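PDB 5J78: acetaldehyde dehydrogenase (Acetylating) from Geobacillus thermoglucosidasius, which probably catalyses the reversible, NAD-dependent interconversion of acetaldehyde and acetyl-CoA. Local coordinates for residues E63-A68 with R178-A183; D59-S64 with A187-G192. All coordinates share one frame; numbering follows the deposited sequence. Where two conformers were deposited one is given.

Interaction 1: E63-A68 with R178-A183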
ATOM      1  N   GLU A  63     -30.792 -23.101 -20.876  1.00 17.88           N
ATOM      2  CA  GLU A  63     -30.886 -24.378 -21.559  1.00 21.05           C
ATOM      3  C   GLU A  63     -30.047 -24.370 -22.844  1.00 18.17           C
ATOM      4  O   GLU A  63     -29.317 -25.317 -23.111  1.00 19.87           O
ATOM      5  CB  GLU A  63     -32.344 -24.704 -21.881  1.00 23.85           C
ATOM      6  CG  GLU A  63     -32.506 -25.923 -22.769  1.00 37.65           C
ATOM      7  CD  GLU A  63     -33.952 -26.214 -23.072  1.00 48.29           C
ATOM      8  OE1 GLU A  63     -34.655 -25.300 -23.561  1.00 59.07           O
ATOM      9  OE2 GLU A  63     -34.382 -27.347 -22.798  1.00 49.41           O
ATOM     10  N   SER A  64     -30.157 -23.289 -23.615  1.00 24.53           N
ATOM     11  CA  SER A  64     -29.386 -23.124 -24.836  1.00 20.47           C
ATOM     12  C   SER A  64     -27.890 -23.114 -24.532  1.00 26.95           C
ATOM     13  O   SER A  64     -27.103 -23.704 -25.266  1.00 20.26           O
ATOM     14  CB  SER A  64     -29.792 -21.835 -25.553  1.00 18.00           C
ATOM     15  OG  SER A  64     -28.955 -21.583 -26.673  1.00 28.78           O
ATOM     16  N   MET A  65     -27.498 -22.440 -23.454  1.00 20.14           N
ATOM     17  CA  MET A  65     -26.096 -22.429 -23.030  1.00 21.21           C
ATOM     18  C   MET A  65     -25.643 -23.854 -22.711  1.00 19.51           C
ATOM     19  O   MET A  65     -24.588 -24.301 -23.166  1.00 19.00           O
ATOM     20  CB  MET A  65     -25.888 -21.526 -21.806  1.00 21.17           C
ATOM     21  CG  MET A  65     -26.035 -20.045 -22.071  1.00 17.84           C
ATOM     22  SD  MET A  65     -26.200 -19.076 -20.523  1.00 24.13           S
ATOM     23  CE  MET A  65     -24.611 -19.397 -19.769  1.00 28.17           C
ATOM     24  N   ALA A  66     -26.457 -24.577 -21.947  1.00 22.75           N
ATOM     25  CA  ALA A  66     -26.106 -25.946 -21.577  1.00 16.89           C
ATOM     26  C   ALA A  66     -25.940 -26.827 -22.814  1.00 27.81           C
ATOM     27  O   ALA A  66     -25.036 -27.679 -22.878  1.00 18.69           O
ATOM     28  CB  ALA A  66     -27.142 -26.534 -20.659  1.00 19.32           C
ATOM     29  N   ASN A  67     -26.815 -26.621 -23.797  1.00 18.37           N
ATOM     30  CA  ASN A  67     -26.801 -27.443 -25.000  1.00 22.21           C
ATOM     31  C   ASN A  67     -25.528 -27.205 -25.774  1.00 18.79           C
ATOM     32  O   ASN A  67     -24.907 -28.140 -26.270  1.00 21.69           O
ATOM     33  CB  ASN A  67     -28.011 -27.154 -25.894  1.00 23.01           C
ATOM     34  CG  ASN A  67     -29.288 -27.778 -25.371  1.00 37.55           C
ATOM     35  OD1 ASN A  67     -29.252 -28.782 -24.655  1.00 41.35           O
ATOM     36  ND2 ASN A  67     -30.431 -27.194 -25.737  1.00 50.25           N
ATOM     37  N   ALA A  68     -25.125 -25.949 -25.855  1.00 23.95           N
ATOM     38  CA  ALA A  68     -23.937 -25.595 -26.609  1.00 29.74           C
ATOM     39  C   ALA A  68     -22.682 -26.151 -25.943  1.00 25.36           C
ATOM     40  O   ALA A  68     -21.745 -26.568 -26.624  1.00 24.25           O
ATOM     41  CB  ALA A  68     -23.846 -24.087 -26.761  1.00 20.18           C
ATOM     42  N   ARG A 178     -16.920 -17.399 -25.101  0.51 20.07           N
ATOM     43  CA  ARG A 178     -17.450 -17.039 -26.411  0.51 18.69           C
ATOM     44  C   ARG A 178     -18.634 -17.943 -26.766  0.51 19.95           C
ATOM     45  O   ARG A 178     -19.693 -17.477 -27.173  0.51 18.49           O
ATOM     46  CB  ARG A 178     -16.338 -17.166 -27.464  0.51 24.27           C
ATOM     47  CG  ARG A 178     -16.363 -16.173 -28.614  0.51 29.06           C
ATOM     48  CD  ARG A 178     -15.041 -16.241 -29.424  0.51 22.31           C
ATOM     49  NE  ARG A 178     -13.977 -15.432 -28.814  0.51 21.85           N
ATOM     50  CZ  ARG A 178     -12.775 -15.870 -28.445  0.51 19.09           C
ATOM     51  NH1 ARG A 178     -12.409 -17.149 -28.610  0.51 17.86           N
ATOM     52  NH2 ARG A 178     -11.924 -15.003 -27.906  0.51 24.69           N
ATOM     53  N   ILE A 179     -18.441 -19.244 -26.583  1.00 22.92           N
ATOM     54  CA  ILE A 179     -19.469 -20.228 -26.864  1.00 19.90           C
ATOM     55  C   ILE A 179     -20.686 -20.052 -25.941  1.00 23.15           C
ATOM     56  O   ILE A 179     -21.817 -20.168 -26.392  1.00 18.79           O
ATOM     57  CB  ILE A 179     -18.901 -21.651 -26.735  1.00 18.19           C
ATOM     58  CG1 ILE A 179     -18.001 -21.963 -27.938  1.00 24.60           C
ATOM     59  CG2 ILE A 179     -20.009 -22.695 -26.695  1.00 23.39           C
ATOM     60  CD1 ILE A 179     -17.091 -23.131 -27.714  1.00 37.09           C
ATOM     61  N   MET A 180     -20.458 -19.761 -24.662  1.00 24.86           N
ATOM     62  CA  MET A 180     -21.565 -19.493 -23.737  1.00 21.29           C
ATOM     63  C   MET A 180     -22.397 -18.261 -24.160  1.00 19.28           C
ATOM     64  O   MET A 180     -23.631 -18.305 -24.141  1.00 17.69           O
ATOM     65  CB  MET A 180     -21.022 -19.320 -22.310  1.00 17.34           C
ATOM     66  CG  MET A 180     -20.533 -20.614 -21.633  1.00 19.16           C
ATOM     67  SD  MET A 180     -21.657 -22.045 -21.721  1.00 24.23           S
ATOM     68  CE  MET A 180     -21.141 -22.786 -23.241  1.00 31.28           C
ATOM     69  N   GLN A 181     -21.727 -17.173 -24.554  1.00 18.24           N
ATOM     70  CA  GLN A 181     -22.411 -15.935 -24.952  1.00 20.68           C
ATOM     71  C   GLN A 181     -23.202 -16.103 -26.248  1.00 26.29           C
ATOM     72  O   GLN A 181     -24.310 -15.584 -26.383  1.00 14.96           O
ATOM     73  CB  GLN A 181     -21.399 -14.796 -25.110  1.00 19.60           C
ATOM     74  CG  GLN A 181     -21.947 -13.542 -25.732  1.00 18.53           C
ATOM     75  CD  GLN A 181     -22.924 -12.835 -24.806  1.00 29.33           C
ATOM     76  OE1 GLN A 181     -22.906 -13.041 -23.586  1.00 26.14           O
ATOM     77  NE2 GLN A 181     -23.786 -12.004 -25.380  1.00 19.00           N
ATOM     78  N   GLU A 182     -22.624 -16.804 -27.213  1.00 18.47           N
ATOM     79  CA  GLU A 182     -23.309 -17.032 -28.488  1.00 20.30           C
ATOM     80  C   GLU A 182     -24.545 -17.898 -28.292  1.00 20.72           C
ATOM     81  O   GLU A 182     -25.590 -17.625 -28.870  1.00 24.75           O
ATOM     82  CB  GLU A 182     -22.354 -17.669 -29.505  1.00 25.68           C
ATOM     83  CG  GLU A 182     -21.365 -16.649 -30.018  1.00 50.65           C
ATOM     84  CD  GLU A 182     -20.295 -17.218 -30.925  1.00 63.83           C
ATOM     85  OE1 GLU A 182     -20.291 -18.453 -31.164  1.00 52.68           O
ATOM     86  OE2 GLU A 182     -19.459 -16.405 -31.395  1.00 49.08           O
ATOM     87  N   ALA A 183     -24.423 -18.943 -27.477  1.00 20.49           N
ATOM     88  CA  ALA A 183     -25.577 -19.768 -27.112  1.00 22.71           C
ATOM     89  C   ALA A 183     -26.668 -18.944 -26.412  1.00 24.74           C
ATOM     90  O   ALA A 183     -27.858 -19.134 -26.647  1.00 20.85           O
ATOM     91  CB  ALA A 183     -25.129 -20.914 -26.220  1.00 20.30           C
TER

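Interaction 2: D59-S64 with A187-G192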
ATOM      1  N   ASP A  59     -34.872 -19.320 -18.345  1.00 18.09           N
ATOM      2  CA  ASP A  59     -34.622 -20.753 -18.424  1.00 21.45           C
ATOM      3  C   ASP A  59     -34.296 -21.212 -19.856  1.00 25.92           C
ATOM      4  O   ASP A  59     -33.479 -22.109 -20.035  1.00 24.73           O
ATOM      5  CB  ASP A  59     -35.808 -21.547 -17.879  1.00 30.26           C
ATOM      6  CG  ASP A  59     -35.942 -21.439 -16.354  1.00 34.49           C
ATOM      7  OD1 ASP A  59     -35.024 -20.920 -15.681  1.00 24.98           O
ATOM      8  OD2 ASP A  59     -36.962 -21.912 -15.828  1.00 23.16           O
ATOM      9  N   LYS A  60     -34.912 -20.596 -20.864  1.00 20.00           N
ATOM     10  CA  LYS A  60     -34.568 -20.901 -22.256  1.00 25.27           C
ATOM     11  C   LYS A  60     -33.108 -20.540 -22.572  1.00 24.88           C
ATOM     12  O   LYS A  60     -32.411 -21.295 -23.249  1.00 25.28           O
ATOM     13  CB  LYS A  60     -35.497 -20.161 -23.219  1.00 25.10           C
ATOM     14  CG  LYS A  60     -36.864 -20.800 -23.358  1.00 55.90           C
ATOM     15  CD  LYS A  60     -37.793 -19.952 -24.223  1.00 60.76           C
ATOM     16  CE  LYS A  60     -39.240 -20.460 -24.179  1.00 64.58           C
ATOM     17  NZ  LYS A  60     -39.462 -21.729 -24.938  1.00 75.65           N
ATOM     18  N   ILE A  61     -32.658 -19.379 -22.092  1.00 21.69           N
ATOM     19  CA  ILE A  61     -31.261 -18.975 -22.255  1.00 18.97           C
ATOM     20  C   ILE A  61     -30.320 -19.995 -21.594  1.00 20.26           C
ATOM     21  O   ILE A  61     -29.347 -20.445 -22.211  1.00 18.13           O
ATOM     22  CB  ILE A  61     -31.023 -17.563 -21.677  1.00 25.55           C
ATOM     23  CG1 ILE A  61     -31.818 -16.554 -22.525  1.00 20.10           C
ATOM     24  CG2 ILE A  61     -29.500 -17.223 -21.649  1.00 19.62           C
ATOM     25  CD1 ILE A  61     -31.970 -15.185 -21.936  1.00 24.72           C
ATOM     26  N   VAL A  62     -30.618 -20.384 -20.357  1.00 18.27           N
ATOM     27  CA  VAL A  62     -29.731 -21.305 -19.633  1.00 20.35           C
ATOM     28  C   VAL A  62     -29.650 -22.660 -20.358  1.00 26.34           C
ATOM     29  O   VAL A  62     -28.575 -23.287 -20.447  1.00 20.43           O
ATOM     30  CB  VAL A  62     -30.200 -21.502 -18.181  1.00 15.12           C
ATOM     31  CG1 VAL A  62     -29.380 -22.555 -17.471  1.00 18.54           C
ATOM     32  CG2 VAL A  62     -30.150 -20.142 -17.393  1.00 21.46           C
ATOM     33  N   GLU A  63     -30.792 -23.101 -20.876  1.00 17.88           N
ATOM     34  CA  GLU A  63     -30.886 -24.378 -21.559  1.00 21.05           C
ATOM     35  C   GLU A  63     -30.047 -24.370 -22.844  1.00 18.17           C
ATOM     36  O   GLU A  63     -29.317 -25.317 -23.111  1.00 19.87           O
ATOM     37  CB  GLU A  63     -32.344 -24.704 -21.881  1.00 23.85           C
ATOM     38  CG  GLU A  63     -32.506 -25.923 -22.769  1.00 37.65           C
ATOM     39  CD  GLU A  63     -33.952 -26.214 -23.072  1.00 48.29           C
ATOM     40  OE1 GLU A  63     -34.655 -25.300 -23.561  1.00 59.07           O
ATOM     41  OE2 GLU A  63     -34.382 -27.347 -22.798  1.00 49.41           O
ATOM     42  N   SER A  64     -30.157 -23.289 -23.615  1.00 24.53           N
ATOM     43  CA  SER A  64     -29.386 -23.124 -24.836  1.00 20.47           C
ATOM     44  C   SER A  64     -27.890 -23.114 -24.532  1.00 26.95           C
ATOM     45  O   SER A  64     -27.103 -23.704 -25.266  1.00 20.26           O
ATOM     46  CB  SER A  64     -29.792 -21.835 -25.553  1.00 18.00           C
ATOM     47  OG  SER A  64     -28.955 -21.583 -26.673  1.00 28.78           O
ATOM     48  N   ALA A 187     -30.737 -17.615 -27.870  1.00 24.24           N
ATOM     49  CA  ALA A 187     -32.014 -17.788 -27.188  1.00 23.23           C
ATOM     50  C   ALA A 187     -32.569 -16.482 -26.592  1.00 22.39           C
ATOM     51  O   ALA A 187     -33.463 -16.517 -25.753  1.00 26.12           O
ATOM     52  CB  ALA A 187     -31.871 -18.827 -26.108  1.00 22.18           C
ATOM     53  N   GLY A 188     -32.027 -15.347 -27.008  1.00 24.70           N
ATOM     54  CA  GLY A 188     -32.593 -14.053 -26.638  1.00 24.84           C
ATOM     55  C   GLY A 188     -31.774 -13.167 -25.708  1.00 32.11           C
ATOM     56  O   GLY A 188     -32.143 -12.007 -25.449  1.00 28.32           O
ATOM     57  N   ALA A 189     -30.667 -13.681 -25.192  1.00 21.73           N
ATOM     58  CA  ALA A 189     -29.873 -12.895 -24.250  1.00 18.98           C
ATOM     59  C   ALA A 189     -29.304 -11.649 -24.947  1.00 25.44           C
ATOM     60  O   ALA A 189     -29.103 -11.655 -26.167  1.00 29.15           O
ATOM     61  CB  ALA A 189     -28.753 -13.741 -23.663  1.00 23.84           C
ATOM     62  N   PRO A 190     -29.049 -10.575 -24.183  1.00 26.67           N
ATOM     63  CA  PRO A 190     -28.383  -9.374 -24.715  1.00 20.29           C
ATOM     64  C   PRO A 190     -26.881  -9.562 -24.968  1.00 22.64           C
ATOM     65  O   PRO A 190     -26.215 -10.358 -24.285  1.00 17.83           O
ATOM     66  CB  PRO A 190     -28.601  -8.345 -23.600  1.00 24.61           C
ATOM     67  CG  PRO A 190     -28.666  -9.172 -22.374  1.00 22.42           C
ATOM     68  CD  PRO A 190     -29.439 -10.387 -22.776  1.00 24.82           C
ATOM     69  N   LYS A 191     -26.339  -8.804 -25.914  1.00 16.48           N
ATOM     70  CA  LYS A 191     -24.889  -8.765 -26.108  1.00 19.67           C
ATOM     71  C   LYS A 191     -24.178  -8.295 -24.834  1.00 25.05           C
ATOM     72  O   LYS A 191     -24.699  -7.438 -24.119  1.00 21.65           O
ATOM     73  CB  LYS A 191     -24.511  -7.834 -27.255  1.00 27.04           C
ATOM     74  CG  LYS A 191     -24.843  -8.385 -28.621  1.00 41.94           C
ATOM     75  CD  LYS A 191     -24.602  -7.356 -29.725  1.00 57.38           C
ATOM     76  CE  LYS A 191     -25.069  -7.892 -31.077  1.00 55.93           C
ATOM     77  NZ  LYS A 191     -24.465  -9.224 -31.407  1.00 50.55           N
ATOM     78  N   GLY A 192     -22.992  -8.846 -24.568  1.00 21.28           N
ATOM     79  CA  GLY A 192     -22.131  -8.344 -23.510  1.00 23.25           C
ATOM     80  C   GLY A 192     -22.368  -8.980 -22.151  1.00 25.71           C
ATOM     81  O   GLY A 192     -21.714  -8.616 -21.178  1.00 27.47           O
TER

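Interaction 1: E63-A68 with R178-A183
The hydroxyl of Ser-64 donates a hydrogen bond to the carbonyl oxygen of Ala-183, with OG 2.7 Å from O. The donor stands well above the carbonyl plane, 39° out of it. Chi1 of 174° sets OG opposite the backbone N of Ser-64 and lets it reach across to the facing helix.

Next to this bond the two helices meet through alanine. Ala-68 CB and Ala-183 CB are 3.5 Å apart, tighter than a usual methyl contact. Ala-183 CB also rests 3.5 Å from Ser-64 O and near Met-65 CA, so it meets main chain as well as a methyl. Ile-179 adds its CG2 branch, 4.1 Å from Ala-68 CB. The two methionines pack beside the alanines, where both touch Ala-151 of helix 143-156, and each reaches the other's backbone. Met-65 lays CG 3.6 Å from the carbonyl oxygen of Met-180. Met-180 is bent at chi2 and chi3, which brings its CE to 3.8 Å from Met-65 O.

The short segments run closer to antiparallel than parallel, at 138°, with axes 8.3 Å apart at closest approach. Helix 170-186 links the parallel strands 160-165 and 194-196, consistent with the cofactor-binding domain of aldehyde dehydrogenases. Small methyls permit its close approach to helix 55-84. The serine bond ties them directly, and flexible thioether chains fill in alongside.

Interaction 2: D59-S64 with A187-G192
The Schellman turn that ends helix 170-186 packs against helix 55-84, with Ala-187 and Ala-189 facing Ile-61 and its neighbours. Ala-187 CB points at the helix and lies 3.7 Å from Ser-64 CB. The same methyl is 3.8 Å from the carbonyl oxygen of Lys-60, one turn earlier. It therefore rests on both main chain and side chain. The hydroxyl of Ser-64 is bonded to Ala-183 O, so here the serine offers mainly its CB.

Ile-61 carries the rest of the contact. Its CG1 is opposite the carbonyl carbon (chi1 -66°), and chi2 of 166° extends the chain toward the loop. CG1 passes 3.6 Å from the carbonyl oxygen of Ala-187. CD1 goes further and comes 3.8 Å from Ala-189 N. It is also 3.9 Å from Ala-189 CB, while CG2 approaches that same methyl from the other branch at 4.1 Å.

The Schellman motif ends the helix just where the chain passes Ile-61. Gly-188, the C-prime residue, takes a positive phi of 112°, a conformation that glycine adopts readily. Gly-188 N bonds back to Glu-185 O, and Ala-189 N to Ala-184 O. The nitrogen near Ile-61 CD1 is thus already engaged within the turn. Beyond it the chain extends toward strand 194-196.

Ile-61 also touches Ala-184 of helix 170-186, Val-155 of helix 143-156 and Leu-50 of helix 28-51. Pro-190 lies on Ala-46 and Ile-49 of helix 28-51. Lys-60 meets the loop through its backbone carbonyl, and its side chain runs off to the exposed surface.

In the fold
Helix 55-84 takes part in both contacts, and Ser-64 belongs to each. Interaction 1 joins it to the last turns of helix 170-186 in a largely buried interface. Interaction 2 continues onto the loop after that helix and is only partly buried, with Lys-60 and Gly-188 exposed. Their centres lie about 8 Å apart. The chemistry differs with place: interaction 1 combines a hydrogen bond with close helix packing, whereas interaction 2 is apolar packing of an isoleucine against a helix-ending turn. A probable hydrogen bond from Gln-181 NE2 to Pro-190 O, 3.1 Å long, connects segment 178-183 with loop 187-192.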